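Local coordinates for protein MS5a (Brassica napus, PDB 6L77) that is a meiosis-related protein of unknown molecular function, with cystatin-like folds that appear to enhance papain non-canonically rather than inhibit it, at residues D160-E172 with R184-L196. Residues are numbered along the deposited sequence; the frame is centred on the assembly and turned at random.
Sequences DLKILDVVVETEE and RNVLVYIRYDQDL
L164 and D165 share one partner, R191, and so illustrate how a classic beta bulge lets a strand gain a residue without losing its ladder. Both amides bond to R191 O, L164 N at 2.8 Å and D165 N at 3.2 Å. The extra side chain, L164, can be followed outward: CB lies 3.6 Å from R191 O, and L164 CG stays close to the same oxygen. With CD1 anti to CA (chi2 178°), L164 CD1 rests over one face of the R191 guanidinium and 3.4 Å from D193 OD2. R191 NH2 meets D193 OD1 at 2.8 Å in a salt bridge, which helps hold the guanidinium beneath the methyl. In this C-terminal part of MS5, strands 161-170 and 186-195 are antiparallel neighbours in a cystatin-like sheet; helix 138-150 covers I163 and Y192. Beyond the ladder's far end, R184 NE and NH1 both grip N185 O, while T170 CB sits over one guanidinium face, toward its rim, and NH2 makes a weak salt bridge to E172 OE1. Replacing this arginine by an alanine is likely to leave N185 O without its paired donors and E172 without this charge partner. N185 ND2 reaches E171 OE2 from above the carboxylate plane; N185 OD1 accepts from V212 N.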
loop_
_atom_site.group_PDB
_atom_site.type_symbol
_atom_site.label_atom_id
_atom_site.label_comp_id
_atom_site.label_asym_id
_atom_site.label_seq_id
_atom_site.Cartn_x
_atom_site.Cartn_y
_atom_site.Cartn_z
ATOM N N ASP A 160 -10.524 6.184 -12.165
ATOM C CA ASP A 160 -11.445 5.182 -12.689
ATOM C C ASP A 160 -11.793 4.109 -11.665
ATOM O O ASP A 160 -12.694 3.303 -11.926
ATOM C CB ASP A 160 -10.859 4.499 -13.927
ATOM C CG ASP A 160 -10.631 5.458 -15.082
ATOM O OD1 ASP A 160 -11.258 6.540 -15.097
ATOM O OD2 ASP A 160 -9.834 5.117 -15.983
ATOM N N LEU A 161 -11.098 4.065 -10.532
ATOM C CA LEU A 161 -11.274 3.008 -9.547
ATOM C C LEU A 161 -12.254 3.453 -8.472
ATOM O O LEU A 161 -12.198 4.593 -8.003
ATOM C CB LEU A 161 -9.935 2.638 -8.908
ATOM C CG LEU A 161 -8.824 2.270 -9.885
ATOM C CD1 LEU A 161 -7.575 1.831 -9.123
ATOM C CD2 LEU A 161 -9.305 1.178 -10.850
ATOM N N LYS A 162 -13.142 2.541 -8.076
ATOM C CA LYS A 162 -14.142 2.816 -7.048
ATOM C C LYS A 162 -14.204 1.646 -6.079
ATOM O O LYS A 162 -14.548 0.530 -6.478
ATOM C CB LYS A 162 -15.518 3.054 -7.676
ATOM C CG LYS A 162 -16.633 3.190 -6.658
ATOM C CD LYS A 162 -17.972 3.383 -7.334
ATOM C CE LYS A 162 -19.082 3.531 -6.314
ATOM N NZ LYS A 162 -20.420 3.521 -6.964
ATOM N N ILE A 163 -13.913 1.904 -4.804
ATOM C CA ILE A 163 -13.933 0.840 -3.803
ATOM C C ILE A 163 -15.369 0.442 -3.486
ATOM O O ILE A 163 -16.230 1.295 -3.234
ATOM C CB ILE A 163 -13.197 1.280 -2.530
ATOM C CG1 ILE A 163 -11.736 1.608 -2.837
ATOM C CG2 ILE A 163 -13.287 0.192 -1.482
ATOM C CD1 ILE A 163 -10.972 2.141 -1.648
ATOM N N LEU A 164 -15.635 -0.864 -3.481
ATOM C CA LEU A 164 -16.960 -1.371 -3.142
ATOM C C LEU A 164 -17.020 -2.063 -1.793
ATOM O O LEU A 164 -18.057 -1.994 -1.128
ATOM C CB LEU A 164 -17.456 -2.353 -4.209
ATOM C CG LEU A 164 -17.570 -1.805 -5.630
ATOM C CD1 LEU A 164 -18.032 -2.901 -6.567
ATOM C CD2 LEU A 164 -18.527 -0.633 -5.664
ATOM N N ASP A 165 -15.939 -2.719 -1.371
ATOM C CA ASP A 165 -15.953 -3.494 -0.139
ATOM C C ASP A 165 -14.513 -3.718 0.293
ATOM O O ASP A 165 -13.625 -3.876 -0.553
ATOM C CB ASP A 165 -16.675 -4.834 -0.340
ATOM C CG ASP A 165 -17.008 -5.524 0.967
ATOM O OD1 ASP A 165 -16.861 -4.888 2.039
ATOM O OD2 ASP A 165 -17.422 -6.707 0.917
ATOM N N VAL A 166 -14.279 -3.696 1.605
ATOM C CA VAL A 166 -12.940 -3.885 2.159
ATOM C C VAL A 166 -13.072 -4.749 3.404
ATOM O O VAL A 166 -13.933 -4.492 4.248
ATOM C CB VAL A 166 -12.247 -2.551 2.510
ATOM C CG1 VAL A 166 -10.887 -2.802 3.157
ATOM C CG2 VAL A 166 -12.074 -1.682 1.278
ATOM N N VAL A 167 -12.234 -5.773 3.513
ATOM C CA VAL A 167 -12.146 -6.593 4.715
ATOM C C VAL A 167 -10.680 -6.629 5.123
ATOM O O VAL A 167 -9.810 -6.813 4.271
ATOM C CB VAL A 167 -12.687 -8.018 4.476
ATOM C CG1 VAL A 167 -12.360 -8.940 5.650
ATOM C CG2 VAL A 167 -14.194 -7.973 4.215
ATOM N N VAL A 168 -10.402 -6.436 6.411
ATOM C CA VAL A 168 -9.039 -6.510 6.929
ATOM C C VAL A 168 -8.970 -7.624 7.963
ATOM O O VAL A 168 -9.863 -7.747 8.808
ATOM C CB VAL A 168 -8.584 -5.176 7.552
ATOM C CG1 VAL A 168 -7.169 -5.318 8.103
ATOM C CG2 VAL A 168 -8.636 -4.050 6.513
ATOM N N GLU A 169 -7.908 -8.426 7.902
ATOM C CA GLU A 169 -7.680 -9.489 8.868
ATOM C C GLU A 169 -6.399 -9.199 9.637
ATOM O O GLU A 169 -5.366 -8.854 9.041
ATOM C CB GLU A 169 -7.613 -10.872 8.201
ATOM C CG GLU A 169 -7.340 -11.994 9.209
ATOM C CD GLU A 169 -7.626 -13.402 8.687
ATOM O OE1 GLU A 169 -7.931 -13.555 7.487
ATOM O OE2 GLU A 169 -7.551 -14.356 9.495
ATOM N N THR A 170 -6.476 -9.330 10.958
ATOM C CA THR A 170 -5.341 -9.153 11.849
ATOM C C THR A 170 -5.026 -10.469 12.540
ATOM O O THR A 170 -5.823 -11.408 12.540
ATOM C CB THR A 170 -5.611 -8.086 12.921
ATOM O OG1 THR A 170 -6.714 -8.513 13.724
ATOM C CG2 THR A 170 -5.933 -6.736 12.280
ATOM N N GLU A 171 -3.851 -10.493 13.168
ATOM C CA GLU A 171 -3.382 -11.636 13.937
ATOM C C GLU A 171 -3.867 -11.605 15.378
ATOM O O GLU A 171 -3.845 -12.638 16.051
ATOM C CB GLU A 171 -1.843 -11.668 13.894
ATOM C CG GLU A 171 -1.295 -11.205 12.530
ATOM C CD GLU A 171 0.231 -11.158 12.440
ATOM O OE1 GLU A 171 0.907 -11.015 13.482
ATOM O OE2 GLU A 171 0.752 -11.256 11.309
ATOM N N GLU A 172 -4.329 -10.446 15.850
ATOM C CA GLU A 172 -4.726 -10.248 17.231
ATOM C C GLU A 172 -6.068 -9.534 17.262
ATOM O O GLU A 172 -6.389 -8.741 16.367
ATOM C CB GLU A 172 -3.704 -9.409 18.001
ATOM C CG GLU A 172 -2.269 -9.860 17.865
ATOM C CD GLU A 172 -1.298 -8.783 18.305
ATOM O OE1 GLU A 172 -1.758 -7.673 18.661
ATOM O OE2 GLU A 172 -0.075 -9.044 18.290
ATOM N N ARG A 184 0.594 -1.913 11.880
ATOM C CA ARG A 184 0.712 -3.280 12.348
ATOM C C ARG A 184 0.458 -4.248 11.197
ATOM O O ARG A 184 0.008 -3.853 10.118
ATOM C CB ARG A 184 -0.282 -3.547 13.496
ATOM C CG ARG A 184 -1.732 -3.212 13.144
ATOM C CD ARG A 184 -2.735 -4.192 13.797
ATOM N NE ARG A 184 -2.489 -5.564 13.358
ATOM C CZ ARG A 184 -2.287 -6.602 14.167
ATOM N NH1 ARG A 184 -2.049 -7.804 13.644
ATOM N NH2 ARG A 184 -2.335 -6.441 15.490
ATOM N N ASN A 185 0.715 -5.539 11.447
ATOM C CA ASN A 185 0.484 -6.564 10.426
ATOM C C ASN A 185 -0.999 -6.636 10.072
ATOM O O ASN A 185 -1.846 -6.746 10.956
ATOM C CB ASN A 185 0.968 -7.922 10.917
ATOM C CG ASN A 185 2.477 -7.993 11.029
ATOM O OD1 ASN A 185 3.174 -7.044 10.672
ATOM N ND2 ASN A 185 2.985 -9.110 11.533
ATOM N N VAL A 186 -1.317 -6.554 8.779
ATOM C CA VAL A 186 -2.697 -6.682 8.317
ATOM C C VAL A 186 -2.724 -7.455 7.008
ATOM O O VAL A 186 -1.754 -7.465 6.243
ATOM C CB VAL A 186 -3.407 -5.317 8.118
ATOM C CG1 VAL A 186 -3.655 -4.594 9.458
ATOM C CG2 VAL A 186 -2.615 -4.432 7.165
ATOM N N LEU A 187 -3.862 -8.097 6.752
ATOM C CA LEU A 187 -4.173 -8.715 5.471
ATOM C C LEU A 187 -5.413 -8.008 4.936
ATOM O O LEU A 187 -6.458 -8.007 5.596
ATOM C CB LEU A 187 -4.403 -10.220 5.653
ATOM C CG LEU A 187 -4.564 -11.147 4.457
ATOM C CD1 LEU A 187 -3.325 -11.134 3.609
ATOM C CD2 LEU A 187 -4.843 -12.562 4.934
ATOM N N VAL A 188 -5.296 -7.376 3.765
ATOM C CA VAL A 188 -6.334 -6.484 3.252
ATOM C C VAL A 188 -6.944 -7.086 1.993
ATOM O O VAL A 188 -6.220 -7.437 1.056
ATOM C CB VAL A 188 -5.776 -5.080 2.960
ATOM C CG1 VAL A 188 -6.922 -4.127 2.679
ATOM C CG2 VAL A 188 -4.930 -4.584 4.126
ATOM N N TYR A 189 -8.274 -7.176 1.962
ATOM C CA TYR A 189 -9.025 -7.620 0.791
ATOM C C TYR A 189 -9.816 -6.430 0.272
ATOM O O TYR A 189 -10.619 -5.852 1.013
ATOM C CB TYR A 189 -9.988 -8.758 1.140
ATOM C CG TYR A 189 -9.354 -9.957 1.811
ATOM C CD1 TYR A 189 -9.171 -9.992 3.191
ATOM C CD2 TYR A 189 -8.966 -11.071 1.069
ATOM C CE1 TYR A 189 -8.617 -11.102 3.811
ATOM C CE2 TYR A 189 -8.403 -12.178 1.681
ATOM C CZ TYR A 189 -8.237 -12.188 3.052
ATOM O OH TYR A 189 -7.689 -13.292 3.657
ATOM N N ILE A 190 -9.610 -6.074 -0.991
ATOM C CA ILE A 190 -10.233 -4.888 -1.564
ATOM C C ILE A 190 -11.009 -5.299 -2.800
ATOM O O ILE A 190 -10.425 -5.800 -3.767
ATOM C CB ILE A 190 -9.202 -3.807 -1.913
ATOM C CG1 ILE A 190 -8.339 -3.509 -0.685
ATOM C CG2 ILE A 190 -9.934 -2.549 -2.429
ATOM C CD1 ILE A 190 -7.194 -2.527 -0.927
ATOM N N ARG A 191 -12.317 -5.076 -2.772
ATOM C CA ARG A 191 -13.186 -5.295 -3.917
ATOM C C ARG A 191 -13.444 -3.939 -4.565
ATOM O O ARG A 191 -13.969 -3.032 -3.908
ATOM C CB ARG A 191 -14.487 -5.965 -3.471
ATOM C CG ARG A 191 -15.581 -6.027 -4.529
ATOM C CD ARG A 191 -15.336 -7.092 -5.591
ATOM N NE ARG A 191 -16.448 -7.087 -6.535
ATOM C CZ ARG A 191 -16.568 -6.234 -7.549
ATOM N NH1 ARG A 191 -17.633 -6.286 -8.333
ATOM N NH2 ARG A 191 -15.624 -5.332 -7.783
ATOM N N TYR A 192 -13.060 -3.787 -5.837
ATOM C CA TYR A 192 -13.219 -2.484 -6.472
ATOM C C TYR A 192 -13.565 -2.639 -7.945
ATOM O O TYR A 192 -13.229 -3.646 -8.578
ATOM C CB TYR A 192 -11.963 -1.619 -6.293
ATOM C CG TYR A 192 -10.706 -2.110 -7.001
ATOM C CD1 TYR A 192 -9.895 -3.093 -6.432
ATOM C CD2 TYR A 192 -10.313 -1.564 -8.219
ATOM C CE1 TYR A 192 -8.724 -3.524 -7.070
ATOM C CE2 TYR A 192 -9.156 -1.990 -8.863
ATOM C CZ TYR A 192 -8.360 -2.967 -8.281
ATOM O OH TYR A 192 -7.208 -3.396 -8.926
ATOM N N ASP A 193 -14.254 -1.630 -8.480
ATOM C CA ASP A 193 -14.613 -1.577 -9.891
ATOM C C ASP A 193 -13.739 -0.563 -10.617
ATOM O O ASP A 193 -13.387 0.482 -10.063
ATOM C CB ASP A 193 -16.086 -1.207 -10.092
ATOM C CG ASP A 193 -17.015 -2.382 -9.894
ATOM O OD1 ASP A 193 -16.523 -3.524 -9.770
ATOM O OD2 ASP A 193 -18.246 -2.160 -9.860
ATOM N N GLN A 194 -13.384 -0.892 -11.853
ATOM C CA GLN A 194 -12.667 0.000 -12.750
ATOM C C GLN A 194 -13.644 0.473 -13.817
ATOM O O GLN A 194 -14.173 -0.340 -14.582
ATOM C CB GLN A 194 -11.473 -0.713 -13.384
ATOM C CG GLN A 194 -10.832 0.034 -14.551
ATOM C CD GLN A 194 -9.951 -0.871 -15.381
ATOM O OE1 GLN A 194 -9.827 -2.063 -15.090
ATOM N NE2 GLN A 194 -9.334 -0.315 -16.425
ATOM N N ASP A 195 -13.883 1.781 -13.865
ATOM C CA ASP A 195 -14.831 2.329 -14.829
ATOM C C ASP A 195 -14.318 2.149 -16.257
ATOM O O ASP A 195 -13.167 2.472 -16.558
ATOM C CB ASP A 195 -15.072 3.805 -14.527
ATOM C CG ASP A 195 -16.189 4.395 -15.360
ATOM O OD1 ASP A 195 -16.898 3.633 -16.055
ATOM O OD2 ASP A 195 -16.356 5.628 -15.312
ATOM N N LEU A 196 -15.176 1.643 -17.140
ATOM C CA LEU A 196 -14.795 1.423 -18.540
ATOM C C LEU A 196 -15.588 2.280 -19.532
ATOM O O LEU A 196 -16.186 3.293 -19.170
ATOM C CB LEU A 196 -14.960 -0.054 -18.913
ATOM C CG LEU A 196 -14.073 -1.078 -18.204
ATOM C CD1 LEU A 196 -14.189 -2.439 -18.874
ATOM C CD2 LEU A 196 -12.626 -0.609 -18.164
HETATM O O HOH W 1 -10.702 2.613 -17.036
#